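Local coordinates for PHD finger protein 3 (Homo sapiens, PDB 6IC9) that reads the phosphorylated C-terminal domain of RNA polymerase II through its SPOC domain, the part present here, and regulates neuronal gene expression, at residues G17-P22 against F27-Y32; V78-V83 against M117-L122. All blocks are in the same frame, centred on the assembly; numbering follows the deposited sequence. Where two conformers were deposited one is given.

Interaction 1 of 2, residues G17-P22 against F27-Y32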
loop_
_atom_site.group_PDB
_atom_site.type_symbol
_atom_site.label_atom_id
_atom_site.label_comp_id
_atom_site.label_asym_id
_atom_site.label_seq_id
_atom_site.Cartn_x
_atom_site.Cartn_y
_atom_site.Cartn_z
ATOM N N GLY A 17 7.548 4.064 9.963
ATOM C CA GLY A 17 8.676 4.345 9.099
ATOM C C GLY A 17 8.287 5.431 8.128
ATOM O O GLY A 17 7.230 6.037 8.269
ATOM N N PHE A 18 9.167 5.700 7.169
ATOM C CA PHE A 18 8.906 6.751 6.184
ATOM C C PHE A 18 8.234 6.148 4.951
ATOM O O PHE A 18 8.526 5.018 4.553
ATOM C CB PHE A 18 10.207 7.415 5.726
ATOM C CG PHE A 18 10.769 8.327 6.748
ATOM C CD1 PHE A 18 11.525 7.801 7.791
ATOM C CD2 PHE A 18 10.444 9.689 6.756
ATOM C CE1 PHE A 18 12.054 8.657 8.797
ATOM C CE2 PHE A 18 10.996 10.559 7.769
ATOM C CZ PHE A 18 11.765 10.019 8.801
ATOM N N ILE A 19 7.427 6.967 4.288
ATOM C CA ILE A 19 7.151 6.815 2.880
ATOM C C ILE A 19 7.828 7.960 2.151
ATOM O O ILE A 19 7.681 9.127 2.533
ATOM C CB ILE A 19 5.637 6.799 2.615
ATOM C CG1 ILE A 19 5.050 5.514 3.227
ATOM C CG2 ILE A 19 5.399 6.909 1.117
ATOM C CD1 ILE A 19 3.477 5.397 3.030
ATOM N N ASN A 20 8.536 7.643 1.086
ATOM C CA ASN A 20 9.367 8.651 0.437
ATOM C C ASN A 20 9.120 8.573 -1.056
ATOM O O ASN A 20 9.532 7.603 -1.695
ATOM C CB ASN A 20 10.856 8.440 0.769
ATOM C CG ASN A 20 11.716 9.592 0.266
ATOM O OD1 ASN A 20 11.229 10.423 -0.492
ATOM N ND2 ASN A 20 12.982 9.664 0.720
ATOM N N MET A 21 8.441 9.584 -1.618
ATOM C CA MET A 21 8.279 9.673 -3.067
ATOM C C MET A 21 9.054 10.889 -3.534
ATOM O O MET A 21 8.595 12.024 -3.349
ATOM C CB MET A 21 6.803 9.790 -3.496
ATOM C CG MET A 21 6.660 9.709 -5.017
ATOM S SD MET A 21 4.982 9.650 -5.611
ATOM C CE MET A 21 5.169 9.460 -7.383
ATOM N N PRO A 22 10.230 10.704 -4.118
ATOM C CA PRO A 22 11.077 11.846 -4.486
ATOM C C PRO A 22 10.351 12.845 -5.365
ATOM O O PRO A 22 9.663 12.474 -6.332
ATOM C CB PRO A 22 12.258 11.183 -5.216
ATOM C CG PRO A 22 12.372 9.807 -4.528
ATOM C CD PRO A 22 10.912 9.403 -4.259
ATOM N N PHE A 27 7.258 11.422 4.489
ATOM C CA PHE A 27 6.678 11.625 5.813
ATOM C C PHE A 27 6.799 10.349 6.620
ATOM O O PHE A 27 7.011 9.267 6.069
ATOM C CB PHE A 27 5.220 12.072 5.708
ATOM C CG PHE A 27 4.363 11.154 4.855
ATOM C CD1 PHE A 27 4.306 11.326 3.459
ATOM C CD2 PHE A 27 3.709 10.094 5.427
ATOM C CE1 PHE A 27 3.509 10.464 2.646
ATOM C CE2 PHE A 27 2.900 9.215 4.595
ATOM C CZ PHE A 27 2.866 9.422 3.220
ATOM N N VAL A 28 6.615 10.494 7.932
ATOM C CA VAL A 28 6.591 9.383 8.883
ATOM C C VAL A 28 5.156 8.926 9.042
ATOM O O VAL A 28 4.233 9.736 9.165
ATOM C CB VAL A 28 7.159 9.777 10.251
ATOM C CG1 VAL A 28 7.220 8.539 11.178
ATOM C CG2 VAL A 28 8.525 10.398 10.050
ATOM N N THR A 29 4.977 7.619 9.048
ATOM C CA THR A 29 3.643 7.049 9.075
ATOM C C THR A 29 3.683 5.784 9.926
ATOM O O THR A 29 4.706 5.122 10.019
ATOM C CB THR A 29 3.158 6.773 7.633
ATOM O OG1 THR A 29 1.861 6.184 7.674
ATOM C CG2 THR A 29 4.088 5.774 6.956
ATOM N N LYS A 30 2.534 5.413 10.500
ATOM C CA LYS A 30 2.377 4.124 11.142
ATOM C C LYS A 30 1.416 3.310 10.282
ATOM O O LYS A 30 0.468 3.879 9.733
ATOM C CB LYS A 30 1.800 4.287 12.548
ATOM C CG LYS A 30 2.871 4.736 13.606
ATOM C CD LYS A 30 2.149 5.202 14.892
ATOM C CE LYS A 30 3.175 5.519 16.022
ATOM N NZ LYS A 30 2.482 6.147 17.224
ATOM N N ALA A 31 1.686 2.017 10.147
ATOM C CA ALA A 31 0.788 1.086 9.419
ATOM C C ALA A 31 -0.008 0.251 10.411
ATOM O O ALA A 31 0.554 -0.259 11.387
ATOM C CB ALA A 31 1.601 0.138 8.528
ATOM N N TYR A 32 -1.310 0.092 10.149
ATOM C CA TYR A 32 -2.228 -0.718 10.929
ATOM C C TYR A 32 -2.819 -1.788 10.034
ATOM O O TYR A 32 -3.110 -1.522 8.861
ATOM C CB TYR A 32 -3.383 0.108 11.496
ATOM C CG TYR A 32 -2.841 1.145 12.494
ATOM C CD1 TYR A 32 -2.379 2.369 12.062
ATOM C CD2 TYR A 32 -2.728 0.834 13.865
ATOM C CE1 TYR A 32 -1.842 3.301 12.979
ATOM C CE2 TYR A 32 -2.196 1.745 14.767
ATOM C CZ TYR A 32 -1.771 2.967 14.322
ATOM O OH TYR A 32 -1.245 3.856 15.223
#

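Interaction 2 of 2, residues V78-V83 against M117-L122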
loop_
_atom_site.group_PDB
_atom_site.type_symbol
_atom_site.label_atom_id
_atom_site.label_comp_id
_atom_site.label_asym_id
_atom_site.label_seq_id
_atom_site.Cartn_x
_atom_site.Cartn_y
_atom_site.Cartn_z
ATOM N N VAL A 78 -2.676 -3.052 4.512
ATOM C CA VAL A 78 -2.504 -2.224 5.701
ATOM C C VAL A 78 -3.043 -0.836 5.396
ATOM O O VAL A 78 -3.299 -0.475 4.236
ATOM C CB VAL A 78 -1.038 -2.117 6.174
ATOM C CG1 VAL A 78 -0.505 -3.494 6.556
ATOM C CG2 VAL A 78 -0.114 -1.441 5.067
ATOM N N ARG A 79 -3.253 -0.050 6.460
ATOM C CA ARG A 79 -3.660 1.337 6.274
ATOM C C ARG A 79 -2.609 2.207 6.967
ATOM O O ARG A 79 -2.053 1.815 8.005
ATOM C CB ARG A 79 -5.045 1.656 6.828
ATOM C CG ARG A 79 -5.174 1.550 8.325
ATOM C CD ARG A 79 -6.640 1.949 8.777
ATOM N NE ARG A 79 -6.822 1.558 10.172
ATOM C CZ ARG A 79 -6.395 2.286 11.179
ATOM N NH1 ARG A 79 -5.815 3.475 10.940
ATOM N NH2 ARG A 79 -6.542 1.830 12.408
ATOM N N PHE A 80 -2.274 3.314 6.327
ATOM C CA PHE A 80 -1.227 4.230 6.812
ATOM C C PHE A 80 -1.879 5.406 7.494
ATOM O O PHE A 80 -2.908 5.901 7.020
ATOM C CB PHE A 80 -0.347 4.719 5.643
ATOM C CG PHE A 80 0.491 3.616 5.042
ATOM C CD1 PHE A 80 1.576 3.107 5.739
ATOM C CD2 PHE A 80 0.189 3.103 3.766
ATOM C CE1 PHE A 80 2.387 2.057 5.192
ATOM C CE2 PHE A 80 0.958 2.043 3.209
ATOM C CZ PHE A 80 2.110 1.527 3.919
ATOM N N THR A 81 -1.226 5.908 8.567
ATOM C CA THR A 81 -1.696 7.125 9.243
ATOM C C THR A 81 -0.485 8.029 9.432
ATOM O O THR A 81 0.569 7.528 9.774
ATOM C CB THR A 81 -2.301 6.830 10.634
ATOM O OG1 THR A 81 -1.284 6.288 11.462
ATOM C CG2 THR A 81 -3.411 5.750 10.549
ATOM N N PRO A 82 -0.598 9.334 9.197
ATOM C CA PRO A 82 0.554 10.238 9.477
ATOM C C PRO A 82 0.841 10.331 10.976
ATOM O O PRO A 82 -0.064 10.251 11.809
ATOM C CB PRO A 82 0.072 11.585 8.912
ATOM C CG PRO A 82 -1.473 11.550 9.164
ATOM C CD PRO A 82 -1.823 10.077 8.856
ATOM N N VAL A 83 2.123 10.521 11.344
ATOM C CA VAL A 83 2.398 10.515 12.778
ATOM C C VAL A 83 2.200 11.895 13.396
ATOM O O VAL A 83 1.631 11.993 14.485
ATOM C CB VAL A 83 3.791 9.937 13.091
ATOM C CG1 VAL A 83 4.107 10.190 14.593
ATOM C CG2 VAL A 83 3.761 8.400 12.834
ATOM N N MET A 117 4.704 -4.177 -3.430
ATOM C CA MET A 117 3.907 -3.349 -2.541
ATOM C C MET A 117 3.364 -2.160 -3.322
ATOM O O MET A 117 4.125 -1.431 -3.965
ATOM C CB MET A 117 4.718 -2.888 -1.329
ATOM C CG MET A 117 3.859 -2.036 -0.390
ATOM S SD MET A 117 4.684 -1.956 1.227
ATOM C CE MET A 117 3.429 -1.138 2.160
ATOM N N TYR A 118 2.055 -1.982 -3.282
ATOM C CA TYR A 118 1.402 -0.874 -3.974
ATOM C C TYR A 118 0.750 0.050 -2.962
ATOM O O TYR A 118 0.280 -0.393 -1.908
ATOM C CB TYR A 118 0.318 -1.375 -4.942
ATOM C CG TYR A 118 0.921 -2.309 -5.991
ATOM C CD1 TYR A 118 1.741 -1.794 -6.995
ATOM C CD2 TYR A 118 0.716 -3.703 -5.904
ATOM C CE1 TYR A 118 2.345 -2.661 -7.934
ATOM C CE2 TYR A 118 1.276 -4.576 -6.847
ATOM C CZ TYR A 118 2.098 -4.045 -7.826
ATOM O OH TYR A 118 2.642 -4.924 -8.726
ATOM N N LEU A 119 0.703 1.337 -3.286
ATOM C CA LEU A 119 0.098 2.348 -2.426
ATOM C C LEU A 119 -1.160 2.826 -3.099
ATOM O O LEU A 119 -1.087 3.393 -4.194
ATOM C CB LEU A 119 1.048 3.528 -2.213
ATOM C CG LEU A 119 0.967 4.465 -1.011
ATOM C CD1 LEU A 119 1.262 3.746 0.361
ATOM C CD2 LEU A 119 2.073 5.510 -1.246
ATOM N N ILE A 120 -2.293 2.640 -2.427
ATOM C CA ILE A 120 -3.621 2.828 -2.983
ATOM C C ILE A 120 -4.285 4.022 -2.294
ATOM O O ILE A 120 -4.471 4.001 -1.080
ATOM C CB ILE A 120 -4.455 1.552 -2.796
ATOM C CG1 ILE A 120 -3.848 0.438 -3.654
ATOM C CG2 ILE A 120 -5.959 1.861 -3.186
ATOM C CD1 ILE A 120 -4.532 -0.948 -3.433
ATOM N N PRO A 121 -4.692 5.054 -3.019
ATOM C CA PRO A 121 -5.495 6.107 -2.387
ATOM C C PRO A 121 -6.950 5.650 -2.296
ATOM O O PRO A 121 -7.541 5.217 -3.290
ATOM C CB PRO A 121 -5.332 7.288 -3.341
ATOM C CG PRO A 121 -5.128 6.653 -4.688
ATOM C CD PRO A 121 -4.339 5.381 -4.419
ATOM N N LEU A 122 -7.510 5.688 -1.102
ATOM C CA LEU A 122 -8.939 5.367 -0.926
ATOM C C LEU A 122 -9.638 6.603 -0.397
ATOM O O LEU A 122 -9.428 6.984 0.761
ATOM C CB LEU A 122 -9.127 4.204 0.022
ATOM C CG LEU A 122 -10.605 3.848 0.261
ATOM C CD1 LEU A 122 -11.087 3.113 -0.997
ATOM C CD2 LEU A 122 -10.710 2.973 1.489
#

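Interaction 1 of 2, residues G17-P22 against F27-Y32
The first beta hairpin of the SPOC domain joins strand 15-21 to strand 25-35, and Gly17, Phe18 and Ile19 meet Thr29, Val28 and Phe27 across it. Gly17 and Thr29 form a hydrogen-bonded antiparallel pair, Gly17 N to Thr29 O at 3.0 Å and Thr29 N to Gly17 O at 2.9 Å; Ile19 and Phe27 form the next such pair. Between them lies the non-hydrogen-bonded pair Phe18-Val28, whose side chains share one face of the sheet. There Val28 CG2 sits over the face of the Phe18 ring, 3.8 Å from its centroid, in a CH-pi contact; Lys26 adds a cation-pi interaction with the same ring. With an alanine replacing Phe18, Val28 CG2 would probably lose its aromatic partner and Lys26 its ring. On the other face Ile19 and Phe27 run alongside each other. Phe27 CG stands between the backbone N and the carbonyl carbon (chi1 53°), which swings the ring back over its neighbour, with Ile19 CB above its face and 3.9 Å from Phe27 CZ. Ile19 CG1 also touches Thr29 CG2, and Leu94 of helix 85-101 packs against Ile19. Paired backbones with a different side-chain layer on each face are characteristic of a twisted antiparallel beta hairpin.

Interaction 2 of 2, residues V78-V83 against M117-L122
Phe80 reaches from strand 73-82 to Met117 and Leu119 of strand 114-122, and these three buried side chains carry nearly all of the contact without a hydrogen bond. The backbones stay well apart, the nearest CA atoms, those of Phe80 and Leu119, being 9.5 Å from each other. Phe80 and Met117 approach from opposite directions: the thioether chain is extended, with CG anti to the backbone N (chi1 -179°), and this carries its terminal methyl to the ring. Met117 CE arrives in the ring plane, at the edge, 3.5 Å from Phe80 CZ, so the methyl rather than the sulfur does the touching. Leu119 also comes near this ring, at a slant; its CD1 lies 3.3 Å from Phe80 CE2 in one of two modelled conformers, and that closeness is doubtful. Around them, Thr29 touches Phe80, Ile152 of strand 147-155 touches Met117, and Leu94 of helix 85-101 touches Leu119. Strand 147-155 lies between the two strands in the sheet, so the side chains meet across an intervening strand. Such apolar contacts between non-adjacent strands of a curved sheet belong to the hydrophobic core of the SPOC domain.

Overall arrangement
From the N terminus, interaction 1 comes first, closing the short turn between strands 15-21 and 25-35. The chain then passes through strand 48-55 and helix 57-70 before strand 73-82 opens interaction 2, which closes a longer excursion containing helix 85-101 and strand 104-107. The two contacts therefore follow one another in series, neither nesting nor crossing. They meet in space because strands 25-35 and 73-82 are sheet neighbours: Thr29 OG1 probably bonds to Thr81 O at 2.8 Å, and Tyr32 O to Arg79 N. Interaction 1 pairs strands locally, whereas interaction 2 ties distant strands through the core, a division of labour within one SPOC domain.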